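Bradyzoite surface antigen BSR4 (Toxoplasma gondii, PDB 2JKS) is a surface antigen of the bradyzoite stage, built of two SRS domains, that probably takes part in contacts between parasite and host, as in the related SAG1 family. Local coordinates at residues Gly31-Ser36 with Leu157-Glu162; Phe44-Thr49 with Gln116-Glu121; Gly181-Pro186 with Thr299-Leu304; Lys195-Ile200 with Thr256-Gln261. All coordinates share one frame; numbering follows the deposited sequence.

Interaction 1. Residues Gly31-Ser36 with Leu157-Glu162; sequences GSLTLS and LTVNVE
Leu-33 and Val-159 pair in register on two parallel neighbouring strands, their side chains side by side and pointing the same way, with CD1 of Leu-33 4.0 Å from CG1 of Val-159. The other branch of Leu-33 turns to Leu-157, and Leu-33 CD2 lies 3.9 Å from Leu-157 CD1. This reach follows from chi1 of 55°, which places CG between the backbone N and carbonyl carbon. Val-159 CG1 also receives Leu-35 CD1 at 4.0 Å, so one methyl serves two leucines.

On the reverse face the side chains are polar. A water lies 2.6 Å from Ser-32 OG and accepts from Asn-160 ND2 at 3.0 Å, while the extended Glu-162 crosses Thr-34 at about a right angle, Glu-162 OE2 3.5 Å from Thr-34 CG2. Five backbone hydrogen bonds fix the register, among them Leu-35 N to Asn-160 O at 2.7 Å.

Strand 29-35 is the outermost strand of its mixed sheet within the chain, and 152-161 is bonded on its other flank to the antiparallel strand 132-141. The leucine-valine face packs on Ala-42 and Phe-44 of strand 41-47, which belongs to the second sheet of this SRS beta sandwich.

Interaction 2. Residues Phe44-Thr49 with Gln116-Glu121; sequences FECSAT and QKWSLE
The axes of strands 44-47 and 116-121 are 171° apart in direction, hence antiparallel, and approach to 4.6 Å, with Phe-44 and Trp-118 as a hydrogen-bonded pair and Glu-45 and Lys-117 as the non-hydrogen-bonded pair beside it. They are neighbouring strands in one sheet of the first SRS domain's beta sandwich. Phe-44 N donates to Trp-118 O at 2.9 Å, and Trp-118 N donates back to Phe-44 O; Cys-46 N to Gln-116 O carries the pairing onward.

On the inward face the side chains of Phe-44 and Trp-118 lie side by side, pointing the same way, and CD2 of the first is 4.0 Å from CE3 of the second. Their different first torsions matter here: Phe-44 CG is anti to the backbone N (chi1 -172°), whereas Trp-118 CG lies beside its own N (chi1 -58°), which turns the indole's benzo edge toward the neighbouring strand. That edge thereby meets Phe-44 O near the ring plane. Around these rings stand Ile-61, Val-136 and Cys-138 of the facing sheet, and Cys-46 is joined to Cys-138 by a disulfide that ties the two sheets together.

The outward face is different in kind. Glu-45 and Lys-117 are both extended and cross at an angle, their alkyl parts touching with CB of Glu-45 3.8 Å from CG of Lys-117. Their charged ends stay 4.3 Å apart (Glu-45 OE1 to Lys-117 NZ), beyond a salt bridge; a water donates to OE1 and accepts weakly from NZ.

On the buried side, Cys-46 SG approaches the indole at its edge, 4.0 Å from Trp-118 CZ3.

Interaction 3. Residues Gly181-Pro186 with Thr299-Leu304; sequences GSNPNP and TSCTVL
Apolar contact between the two segments centres on Pro-186, whose ring lies alongside Thr-302 and points the same way. Pro-186 CB is 3.9 Å from Thr-302 CG2 and 4.1 Å from Leu-304 CB, so the proline spans two side chains on one face of strand 301-304. Thr-302 can offer a methyl here because CG2 is anti to the backbone N, which leaves OG1 to turn elsewhere and accept a hydrogen bond from Val-225 N.

Backbone contacts are sparse and partly bridged by solvent. Pro-186 CA approaches Thr-302 O at 3.3 Å in a CA-H...O contact. One residue earlier, a water donates to Asn-185 O at 3.0 Å and accepts from Thr-302 N at 3.0 Å, linking loop and strand shortly before their direct backbone pairing. That pairing starts just beyond, between Thr-302 and Val-187, at the head of strand 187-191.

Polar side-chain contact gathers at Asn-183, which points into the bend formed by Thr-299, Ser-300 and Cys-301. Asn-183 CB lies 3.2 Å from Ser-300 O. Thr-299 OG1 has a hydrogen bond with Gly-179 O, and Cys-301 forms a disulfide with Cys-176, at the start of the same loop, just after strand 173-175.

With few direct bonds between the segments, the position of the loop that enters strand 187-191 of the second SRS domain probably rests largely on the Pro-186 contacts, the bridging water and the covalent tie from Cys-176 to Cys-301.

Interaction 4. Residues Lys195-Ile200 with Thr256-Gln261; sequences KNTLTI and TLTIPQ
Asn-196 and Gln-261 cross at a slant just before strand 197-201 begins and just after 254-258 ends, their amide planes 31° apart, with ND2 of Asn-196 3.4 Å from CG of Gln-261. The asparagine's chi1 of 65° puts CG between the backbone N and carbonyl carbon, bringing the amide across to segment 256-261. There Asn-196 ND2 donates to Ile-259 O at 2.9 Å; the acceptor lies in the asparagine's amide plane, but the donor stands 40° out of the plane of the carbonyl. Since Ile-259 N donates in turn to Asn-196 O, this single residue grips Ile-259 through both its side chain and its backbone. Gln-261 sends its NE2 to the O atom of Thr-193, the residue just before zinc-binding Glu-194.

Four threonine side chains form two pairs of unlike geometry on one face. Thr-197 and Thr-258 lie side by side, pointing the same way, and meet through CG2 of the first and OG1 of the second at 3.7 Å. Thr-199 and Thr-256 are instead crossed, and their hydroxyls share a hydrogen bond of 2.9 Å between the two OG1 atoms. The reverse face carries Leu-198 and Leu-257, a hydrogen-bonded pair whose CB atoms are 4.3 Å apart.

These antiparallel strands lie inside a mixed sheet of the second SRS domain, with 173-175 beyond 197-201 and 245-247 beyond 254-258. Both leucines press on Phe-271 of strand 269-277, and Leu-198 also reaches Val-305 of 301-307, so that this face meets the opposing sheet of the sandwich.

Interactions 1 and 2 belong to the first SRS domain, interactions 3 and 4 to the second. Within each domain the two contacts lie in facing sheets and touch: Leu-157 packs on Phe-44 in the first, Val-303 on Ile-200 in the second. Interaction 2 is nested along the chain inside interaction 1, and interaction 4 inside interaction 3. All four are partly buried. Interactions 1, 2 and 4 pair strands, each with an apolar inner face and a polar outer one, but only 1 is parallel and only 2 adds aromatic rings. Interaction 3 joins a loop to a strand, with a water bridge in place of direct backbone bonds between its segments. Interactions 2 and 4 lie farthest apart, with centres about 49 Å from each other.

Interaction 1. Residues Gly31-Ser36 with Leu157-Glu162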
loop_
_atom_site.group_PDB
_atom_site.type_symbol
_atom_site.label_atom_id
_atom_site.label_comp_id
_atom_site.label_asym_id
_atom_site.label_seq_id
_atom_site.Cartn_x
_atom_site.Cartn_y
_atom_site.Cartn_z
ATOM N N GLY A 31 -12.724 9.182 -15.375
ATOM C CA GLY A 31 -11.323 9.466 -15.547
ATOM C C GLY A 31 -10.626 8.963 -14.309
ATOM O O GLY A 31 -11.288 8.459 -13.412
ATOM N N SER A 32 -9.297 9.059 -14.296
ATOM C CA SER A 32 -8.484 8.453 -13.222
ATOM C C SER A 32 -7.396 9.389 -12.879
ATOM O O SER A 32 -7.054 10.236 -13.679
ATOM C CB SER A 32 -7.838 7.138 -13.655
ATOM O OG SER A 32 -8.859 6.187 -13.763
ATOM N N LEU A 33 -6.841 9.230 -11.671
ATOM C CA LEU A 33 -5.515 9.792 -11.385
ATOM C C LEU A 33 -4.829 8.874 -10.371
ATOM O O LEU A 33 -5.483 8.017 -9.787
ATOM C CB LEU A 33 -5.618 11.203 -10.873
ATOM C CG LEU A 33 -6.499 11.408 -9.668
ATOM C CD1 LEU A 33 -5.631 11.320 -8.357
ATOM C CD2 LEU A 33 -7.085 12.803 -9.811
ATOM N N THR A 34 -3.523 9.027 -10.194
ATOM C CA THR A 34 -2.758 8.124 -9.323
ATOM C C THR A 34 -2.044 8.907 -8.243
ATOM O O THR A 34 -1.406 9.932 -8.544
ATOM C CB THR A 34 -1.719 7.293 -10.153
ATOM O OG1 THR A 34 -2.439 6.489 -11.080
ATOM C CG2 THR A 34 -0.819 6.405 -9.251
ATOM N N LEU A 35 -2.163 8.458 -6.990
ATOM C CA LEU A 35 -1.335 9.002 -5.906
ATOM C C LEU A 35 -0.200 8.039 -5.591
ATOM O O LEU A 35 -0.343 6.816 -5.703
ATOM C CB LEU A 35 -2.148 9.317 -4.633
ATOM C CG LEU A 35 -3.236 10.387 -4.773
ATOM C CD1 LEU A 35 -4.059 10.458 -3.513
ATOM C CD2 LEU A 35 -2.640 11.770 -5.150
ATOM N N SER A 36 0.944 8.619 -5.235
ATOM C CA SER A 36 2.141 7.855 -4.889
ATOM C C SER A 36 3.156 8.770 -4.207
ATOM O O SER A 36 2.941 9.985 -4.134
ATOM C CB SER A 36 2.811 7.275 -6.134
ATOM O OG SER A 36 3.043 8.285 -7.108
ATOM N N LEU A 157 -14.574 9.412 -10.668
ATOM C CA LEU A 157 -13.130 9.505 -10.569
ATOM C C LEU A 157 -12.566 8.267 -9.894
ATOM O O LEU A 157 -12.897 7.996 -8.763
ATOM C CB LEU A 157 -12.700 10.767 -9.774
ATOM C CG LEU A 157 -11.178 10.987 -9.623
ATOM C CD1 LEU A 157 -10.481 11.160 -10.974
ATOM C CD2 LEU A 157 -10.845 12.168 -8.687
ATOM N N THR A 158 -11.713 7.530 -10.598
ATOM C CA THR A 158 -10.971 6.462 -9.981
ATOM C C THR A 158 -9.608 7.001 -9.488
ATOM O O THR A 158 -8.834 7.547 -10.265
ATOM C CB THR A 158 -10.789 5.262 -10.939
ATOM O OG1 THR A 158 -12.086 4.769 -11.344
ATOM C CG2 THR A 158 -9.986 4.138 -10.285
ATOM N N VAL A 159 -9.311 6.817 -8.199
ATOM C CA VAL A 159 -7.993 7.185 -7.682
ATOM C C VAL A 159 -7.263 5.897 -7.328
ATOM O O VAL A 159 -7.726 5.134 -6.491
ATOM C CB VAL A 159 -8.097 8.096 -6.437
ATOM C CG1 VAL A 159 -6.672 8.481 -5.785
ATOM C CG2 VAL A 159 -9.095 9.372 -6.715
ATOM N N ASN A 160 -6.135 5.683 -7.993
ATOM C CA ASN A 160 -5.213 4.589 -7.754
ATOM C C ASN A 160 -4.209 5.111 -6.761
ATOM O O ASN A 160 -3.770 6.250 -6.882
ATOM C CB ASN A 160 -4.557 4.227 -9.099
ATOM C CG ASN A 160 -5.579 3.707 -10.088
ATOM O OD1 ASN A 160 -6.194 2.677 -9.834
ATOM N ND2 ASN A 160 -5.839 4.460 -11.172
ATOM N N VAL A 161 -3.911 4.323 -5.739
ATOM C CA VAL A 161 -2.894 4.664 -4.760
ATOM C C VAL A 161 -1.828 3.556 -4.844
ATOM O O VAL A 161 -2.138 2.382 -4.629
ATOM C CB VAL A 161 -3.482 4.754 -3.329
ATOM C CG1 VAL A 161 -2.412 5.177 -2.351
ATOM C CG2 VAL A 161 -4.756 5.694 -3.321
ATOM N N GLU A 162 -0.618 3.934 -5.247
ATOM C CA GLU A 162 0.468 2.958 -5.393
ATOM C C GLU A 162 1.007 2.616 -4.023
ATOM O O GLU A 162 1.141 3.494 -3.179
ATOM C CB GLU A 162 1.583 3.518 -6.256
ATOM C CG GLU A 162 1.070 3.878 -7.645
ATOM C CD GLU A 162 2.159 4.221 -8.641
ATOM O OE1 GLU A 162 3.306 4.465 -8.230
ATOM O OE2 GLU A 162 1.850 4.260 -9.850
HETATM O O HOH W 1 -13.347 6.229 -13.240
HETATM O O HOH W 2 -7.712 3.824 -13.423
#

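Interaction 2. Residues Phe44-Thr49 with Gln116-Glu121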
loop_
_atom_site.group_PDB
_atom_site.type_symbol
_atom_site.label_atom_id
_atom_site.label_comp_id
_atom_site.label_asym_id
_atom_site.label_seq_id
_atom_site.Cartn_x
_atom_site.Cartn_y
_atom_site.Cartn_z
ATOM N N PHE A 44 -10.358 17.418 -5.866
ATOM C CA PHE A 44 -11.585 17.097 -6.590
ATOM C C PHE A 44 -12.536 18.277 -6.444
ATOM O O PHE A 44 -12.837 18.698 -5.336
ATOM C CB PHE A 44 -12.221 15.791 -6.067
ATOM C CG PHE A 44 -13.403 15.289 -6.896
ATOM C CD1 PHE A 44 -13.373 15.315 -8.284
ATOM C CD2 PHE A 44 -14.537 14.769 -6.256
ATOM C CE1 PHE A 44 -14.432 14.836 -9.043
ATOM C CE2 PHE A 44 -15.611 14.281 -7.000
ATOM C CZ PHE A 44 -15.543 14.311 -8.411
ATOM N N GLU A 45 -12.981 18.808 -7.574
ATOM C CA GLU A 45 -13.917 19.930 -7.556
ATOM C C GLU A 45 -15.157 19.617 -8.392
ATOM O O GLU A 45 -15.056 18.951 -9.450
ATOM C CB GLU A 45 -13.235 21.210 -8.017
ATOM C CG GLU A 45 -14.203 22.360 -8.199
ATOM C CD GLU A 45 -13.500 23.665 -8.539
ATOM O OE1 GLU A 45 -12.301 23.612 -8.920
ATOM O OE2 GLU A 45 -14.167 24.740 -8.428
ATOM N N CYS A 46 -16.322 20.029 -7.896
ATOM C CA CYS A 46 -17.576 19.856 -8.642
ATOM C C CYS A 46 -18.380 21.129 -8.668
ATOM O O CYS A 46 -18.703 21.675 -7.612
ATOM C CB CYS A 46 -18.405 18.734 -8.049
ATOM S SG CYS A 46 -17.484 17.193 -8.107
ATOM N N SER A 47 -18.685 21.602 -9.874
ATOM C CA SER A 47 -19.398 22.856 -10.009
ATOM C C SER A 47 -20.524 22.721 -11.012
ATOM O O SER A 47 -20.479 21.880 -11.908
ATOM C CB SER A 47 -18.440 24.001 -10.353
ATOM O OG SER A 47 -17.888 23.842 -11.637
ATOM N N ALA A 48 -21.560 23.526 -10.826
ATOM C CA ALA A 48 -22.726 23.424 -11.655
ATOM C C ALA A 48 -23.343 24.799 -11.802
ATOM O O ALA A 48 -23.041 25.721 -11.035
ATOM C CB ALA A 48 -23.718 22.460 -11.045
ATOM N N THR A 49 -24.187 24.919 -12.820
ATOM C CA THR A 49 -24.968 26.134 -13.077
ATOM C C THR A 49 -26.065 26.232 -12.009
ATOM O O THR A 49 -26.435 25.221 -11.408
ATOM C CB THR A 49 -25.609 26.069 -14.465
ATOM O OG1 THR A 49 -26.537 24.977 -14.498
ATOM C CG2 THR A 49 -24.542 25.865 -15.538
ATOM N N GLN A 116 -18.118 23.119 -4.988
ATOM C CA GLN A 116 -17.422 22.493 -3.908
ATOM C C GLN A 116 -16.118 21.864 -4.336
ATOM O O GLN A 116 -15.986 21.367 -5.468
ATOM C CB GLN A 116 -18.338 21.467 -3.271
ATOM C CG GLN A 116 -19.636 22.112 -2.773
ATOM C CD GLN A 116 -20.784 21.136 -2.725
ATOM O OE1 GLN A 116 -21.611 21.067 -3.653
ATOM N NE2 GLN A 116 -20.852 20.369 -1.650
ATOM N N LYS A 117 -15.144 21.907 -3.431
ATOM C CA LYS A 117 -13.865 21.323 -3.703
ATOM C C LYS A 117 -13.369 20.605 -2.442
ATOM O O LYS A 117 -13.658 21.041 -1.321
ATOM C CB LYS A 117 -12.887 22.378 -4.206
ATOM C CG LYS A 117 -11.525 21.798 -4.649
ATOM C CD LYS A 117 -10.726 22.872 -5.352
ATOM C CE LYS A 117 -9.320 22.469 -5.669
ATOM N NZ LYS A 117 -8.753 23.603 -6.496
ATOM N N TRP A 118 -12.644 19.504 -2.662
ATOM C CA TRP A 118 -12.126 18.603 -1.646
ATOM C C TRP A 118 -10.674 18.290 -1.968
ATOM O O TRP A 118 -10.289 18.276 -3.139
ATOM C CB TRP A 118 -12.912 17.285 -1.568
ATOM C CG TRP A 118 -14.371 17.454 -1.285
ATOM C CD1 TRP A 118 -14.983 17.457 -0.049
ATOM C CD2 TRP A 118 -15.399 17.663 -2.245
ATOM N NE1 TRP A 118 -16.338 17.645 -0.200
ATOM C CE2 TRP A 118 -16.620 17.769 -1.537
ATOM C CE3 TRP A 118 -15.419 17.733 -3.662
ATOM C CZ2 TRP A 118 -17.849 17.980 -2.194
ATOM C CZ3 TRP A 118 -16.627 17.933 -4.310
ATOM C CH2 TRP A 118 -17.838 18.047 -3.576
ATOM N N SER A 119 -9.903 17.996 -0.918
ATOM C CA SER A 119 -8.467 17.694 -0.991
ATOM C C SER A 119 -8.240 16.406 -0.221
ATOM O O SER A 119 -8.827 16.245 0.846
ATOM C CB SER A 119 -7.676 18.779 -0.213
ATOM O OG SER A 119 -7.481 19.904 -1.011
ATOM N N LEU A 120 -7.408 15.499 -0.743
ATOM C CA LEU A 120 -6.989 14.296 -0.019
ATOM C C LEU A 120 -5.484 14.327 -0.003
ATOM O O LEU A 120 -4.843 14.314 -1.062
ATOM C CB LEU A 120 -7.531 12.992 -0.655
ATOM C CG LEU A 120 -6.917 11.655 -0.185
ATOM C CD1 LEU A 120 -7.186 11.444 1.303
ATOM C CD2 LEU A 120 -7.450 10.425 -1.009
ATOM N N GLU A 121 -4.904 14.436 1.188
ATOM C CA GLU A 121 -3.442 14.490 1.288
ATOM C C GLU A 121 -2.968 13.213 2.000
ATOM O O GLU A 121 -3.216 13.022 3.166
ATOM C CB GLU A 121 -2.977 15.749 2.059
ATOM C CG GLU A 121 -1.477 15.719 2.400
ATOM C CD GLU A 121 -1.098 16.835 3.315
ATOM O OE1 GLU A 121 -1.610 16.878 4.471
ATOM O OE2 GLU A 121 -0.283 17.673 2.893
HETATM O O HOH W 3 -9.922 22.434 -9.489
#

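Interaction 3. Residues Gly181-Pro186 with Thr299-Leu304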
loop_
_atom_site.group_PDB
_atom_site.type_symbol
_atom_site.label_atom_id
_atom_site.label_comp_id
_atom_site.label_asym_id
_atom_site.label_seq_id
_atom_site.Cartn_x
_atom_site.Cartn_y
_atom_site.Cartn_z
ATOM N N GLY A 181 5.154 -1.625 -8.103
ATOM C CA GLY A 181 6.398 -0.886 -8.048
ATOM C C GLY A 181 7.199 -0.989 -6.748
ATOM O O GLY A 181 8.182 -0.297 -6.597
ATOM N N SER A 182 6.785 -1.852 -5.813
ATOM C CA SER A 182 7.345 -1.888 -4.459
ATOM C C SER A 182 8.702 -2.534 -4.386
ATOM O O SER A 182 9.467 -2.271 -3.437
ATOM C CB SER A 182 6.423 -2.658 -3.537
ATOM O OG SER A 182 5.251 -1.960 -3.220
ATOM N N ASN A 183 9.025 -3.398 -5.359
ATOM C CA ASN A 183 10.247 -4.231 -5.253
ATOM C C ASN A 183 11.132 -4.240 -6.498
ATOM O O ASN A 183 11.348 -5.289 -7.095
ATOM C CB ASN A 183 9.849 -5.647 -4.831
ATOM C CG ASN A 183 9.140 -5.661 -3.475
ATOM O OD1 ASN A 183 7.935 -5.936 -3.397
ATOM N ND2 ASN A 183 9.877 -5.360 -2.409
ATOM N N PRO A 184 11.656 -3.062 -6.895
ATOM C CA PRO A 184 12.507 -3.011 -8.073
ATOM C C PRO A 184 13.782 -3.843 -7.924
ATOM O O PRO A 184 14.313 -4.298 -8.918
ATOM C CB PRO A 184 12.863 -1.524 -8.172
ATOM C CG PRO A 184 12.610 -0.975 -6.827
ATOM C CD PRO A 184 11.473 -1.728 -6.292
ATOM N N ASN A 185 14.266 -3.989 -6.678
ATOM C CA ASN A 185 15.542 -4.632 -6.342
ATOM C C ASN A 185 15.380 -5.218 -4.945
ATOM O O ASN A 185 14.508 -4.790 -4.182
ATOM C CB ASN A 185 16.685 -3.594 -6.211
ATOM C CG ASN A 185 16.900 -2.829 -7.450
ATOM O OD1 ASN A 185 17.086 -3.409 -8.523
ATOM N ND2 ASN A 185 16.860 -1.503 -7.341
ATOM N N PRO A 186 16.255 -6.169 -4.594
ATOM C CA PRO A 186 16.297 -6.613 -3.206
ATOM C C PRO A 186 16.625 -5.456 -2.252
ATOM O O PRO A 186 17.347 -4.518 -2.619
ATOM C CB PRO A 186 17.435 -7.661 -3.194
ATOM C CG PRO A 186 17.414 -8.182 -4.621
ATOM C CD PRO A 186 17.174 -6.935 -5.462
ATOM N N THR A 299 4.086 -8.288 -6.346
ATOM C CA THR A 299 5.519 -8.549 -6.161
ATOM C C THR A 299 5.906 -9.050 -4.770
ATOM O O THR A 299 5.177 -8.852 -3.794
ATOM C CB THR A 299 6.386 -7.332 -6.510
ATOM O OG1 THR A 299 6.112 -6.279 -5.570
ATOM C CG2 THR A 299 6.160 -6.893 -7.968
ATOM N N SER A 300 7.091 -9.648 -4.669
ATOM C CA SER A 300 7.622 -10.089 -3.368
ATOM C C SER A 300 8.787 -9.221 -2.904
ATOM O O SER A 300 9.466 -8.578 -3.695
ATOM C CB SER A 300 8.120 -11.540 -3.430
ATOM O OG SER A 300 7.058 -12.362 -3.845
ATOM N N CYS A 301 9.014 -9.260 -1.604
ATOM C CA CYS A 301 10.038 -8.481 -0.947
ATOM C C CYS A 301 11.242 -9.358 -0.603
ATOM O O CYS A 301 11.145 -10.254 0.250
ATOM C CB CYS A 301 9.420 -7.892 0.305
ATOM S SG CYS A 301 10.484 -6.874 1.371
ATOM N N THR A 302 12.389 -9.078 -1.250
ATOM C CA THR A 302 13.571 -9.886 -1.034
ATOM C C THR A 302 14.526 -9.095 -0.178
ATOM O O THR A 302 14.841 -7.934 -0.514
ATOM C CB THR A 302 14.268 -10.211 -2.407
ATOM O OG1 THR A 302 13.369 -10.947 -3.249
ATOM C CG2 THR A 302 15.586 -10.934 -2.225
ATOM N N VAL A 303 15.017 -9.717 0.897
ATOM C CA VAL A 303 15.951 -9.041 1.749
ATOM C C VAL A 303 17.266 -9.799 1.627
ATOM O O VAL A 303 17.351 -10.948 2.093
ATOM C CB VAL A 303 15.449 -8.963 3.233
ATOM C CG1 VAL A 303 16.477 -8.231 4.091
ATOM C CG2 VAL A 303 14.026 -8.303 3.254
ATOM N N LEU A 304 18.254 -9.143 1.002
ATOM C CA LEU A 304 19.592 -9.696 0.831
ATOM C C LEU A 304 20.508 -9.219 1.906
ATOM O O LEU A 304 20.892 -8.045 1.946
ATOM C CB LEU A 304 20.158 -9.303 -0.528
ATOM C CG LEU A 304 21.544 -9.892 -0.815
ATOM C CD1 LEU A 304 21.514 -11.423 -0.838
ATOM C CD2 LEU A 304 21.976 -9.329 -2.183
HETATM O O HOH W 4 12.541 -6.449 -2.620
#

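Interaction 4. Residues Lys195-Ile200 with Thr256-Gln261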
loop_
_atom_site.group_PDB
_atom_site.type_symbol
_atom_site.label_atom_id
_atom_site.label_comp_id
_atom_site.label_asym_id
_atom_site.label_seq_id
_atom_site.Cartn_x
_atom_site.Cartn_y
_atom_site.Cartn_z
ATOM N N LYS A 195 25.799 -4.003 14.320
ATOM C CA LYS A 195 24.454 -4.072 13.741
ATOM C C LYS A 195 24.058 -5.524 13.692
ATOM O O LYS A 195 24.003 -6.076 12.623
ATOM C CB LYS A 195 24.424 -3.554 12.285
ATOM C CG LYS A 195 25.384 -2.501 11.946
ATOM C CD LYS A 195 24.695 -1.223 11.911
ATOM C CE LYS A 195 23.874 -1.098 10.579
ATOM N NZ LYS A 195 22.545 -0.476 10.919
ATOM N N ASN A 196 23.835 -6.139 14.851
ATOM C CA ASN A 196 23.721 -7.585 14.948
ATOM C C ASN A 196 22.269 -8.056 14.961
ATOM O O ASN A 196 22.006 -9.215 15.219
ATOM C CB ASN A 196 24.466 -8.094 16.190
ATOM C CG ASN A 196 23.830 -7.582 17.477
ATOM O OD1 ASN A 196 23.462 -6.435 17.522
ATOM N ND2 ASN A 196 23.660 -8.443 18.486
ATOM N N THR A 197 21.333 -7.159 14.639
ATOM C CA THR A 197 19.915 -7.548 14.521
ATOM C C THR A 197 19.318 -7.331 13.124
ATOM O O THR A 197 19.832 -6.599 12.341
ATOM C CB THR A 197 19.028 -6.867 15.563
ATOM O OG1 THR A 197 18.894 -5.486 15.224
ATOM C CG2 THR A 197 19.639 -6.997 16.950
ATOM N N LEU A 198 18.220 -8.026 12.852
ATOM C CA LEU A 198 17.479 -7.869 11.629
ATOM C C LEU A 198 15.999 -8.066 11.975
ATOM O O LEU A 198 15.641 -9.111 12.471
ATOM C CB LEU A 198 17.911 -8.980 10.672
ATOM C CG LEU A 198 17.166 -8.980 9.339
ATOM C CD1 LEU A 198 17.303 -7.667 8.530
ATOM C CD2 LEU A 198 17.605 -10.259 8.507
ATOM N N THR A 199 15.155 -7.088 11.651
ATOM C CA THR A 199 13.707 -7.235 11.811
ATOM C C THR A 199 13.064 -7.178 10.456
ATOM O O THR A 199 13.308 -6.237 9.691
ATOM C CB THR A 199 13.118 -6.113 12.669
ATOM O OG1 THR A 199 13.794 -6.100 13.935
ATOM C CG2 THR A 199 11.579 -6.310 12.880
ATOM N N ILE A 200 12.208 -8.153 10.198
ATOM C CA ILE A 200 11.408 -8.180 8.997
ATOM C C ILE A 200 9.950 -8.053 9.349
ATOM O O ILE A 200 9.410 -8.870 10.088
ATOM C CB ILE A 200 11.611 -9.503 8.230
ATOM C CG1 ILE A 200 13.115 -9.841 8.060
ATOM C CG2 ILE A 200 10.848 -9.495 6.869
ATOM C CD1 ILE A 200 13.898 -8.904 7.195
ATOM N N THR A 256 12.408 -11.083 14.351
ATOM C CA THR A 256 13.675 -10.401 14.553
ATOM C C THR A 256 14.767 -11.414 14.827
ATOM O O THR A 256 14.699 -12.200 15.792
ATOM C CB THR A 256 13.567 -9.421 15.735
ATOM O OG1 THR A 256 12.649 -8.366 15.410
ATOM C CG2 THR A 256 14.958 -8.867 16.111
ATOM N N LEU A 257 15.808 -11.361 14.009
ATOM C CA LEU A 257 17.004 -12.169 14.244
ATOM C C LEU A 257 18.026 -11.320 15.026
ATOM O O LEU A 257 18.238 -10.160 14.693
ATOM C CB LEU A 257 17.598 -12.596 12.895
ATOM C CG LEU A 257 18.953 -13.304 12.939
ATOM C CD1 LEU A 257 18.824 -14.665 13.564
ATOM C CD2 LEU A 257 19.514 -13.428 11.501
ATOM N N THR A 258 18.581 -11.887 16.107
ATOM C CA THR A 258 19.661 -11.258 16.887
ATOM C C THR A 258 20.785 -12.253 16.931
ATOM O O THR A 258 20.634 -13.346 17.503
ATOM C CB THR A 258 19.223 -10.926 18.331
ATOM O OG1 THR A 258 18.062 -10.089 18.273
ATOM C CG2 THR A 258 20.373 -10.229 19.102
ATOM N N ILE A 259 21.887 -11.930 16.257
ATOM C CA ILE A 259 23.077 -12.747 16.320
ATOM C C ILE A 259 23.884 -12.235 17.509
ATOM O O ILE A 259 24.315 -11.112 17.454
ATOM C CB ILE A 259 23.954 -12.626 15.030
ATOM C CG1 ILE A 259 23.198 -13.129 13.778
ATOM C CG2 ILE A 259 25.241 -13.382 15.180
ATOM C CD1 ILE A 259 23.867 -12.648 12.472
ATOM N N PRO A 260 24.087 -13.057 18.571
ATOM C CA PRO A 260 24.885 -12.594 19.722
ATOM C C PRO A 260 26.247 -12.042 19.252
ATOM O O PRO A 260 26.870 -12.568 18.302
ATOM C CB PRO A 260 25.029 -13.866 20.586
ATOM C CG PRO A 260 23.864 -14.727 20.186
ATOM C CD PRO A 260 23.573 -14.424 18.774
ATOM N N GLN A 261 26.688 -10.926 19.831
ATOM C CA GLN A 261 27.792 -10.194 19.168
ATOM C C GLN A 261 29.096 -10.961 19.039
ATOM O O GLN A 261 29.875 -10.680 18.151
ATOM C CB GLN A 261 28.032 -8.826 19.805
ATOM C CG GLN A 261 26.802 -7.940 19.748
ATOM C CD GLN A 261 26.970 -6.628 20.454
ATOM O OE1 GLN A 261 27.000 -6.575 21.681
ATOM N NE2 GLN A 261 27.033 -5.553 19.695
#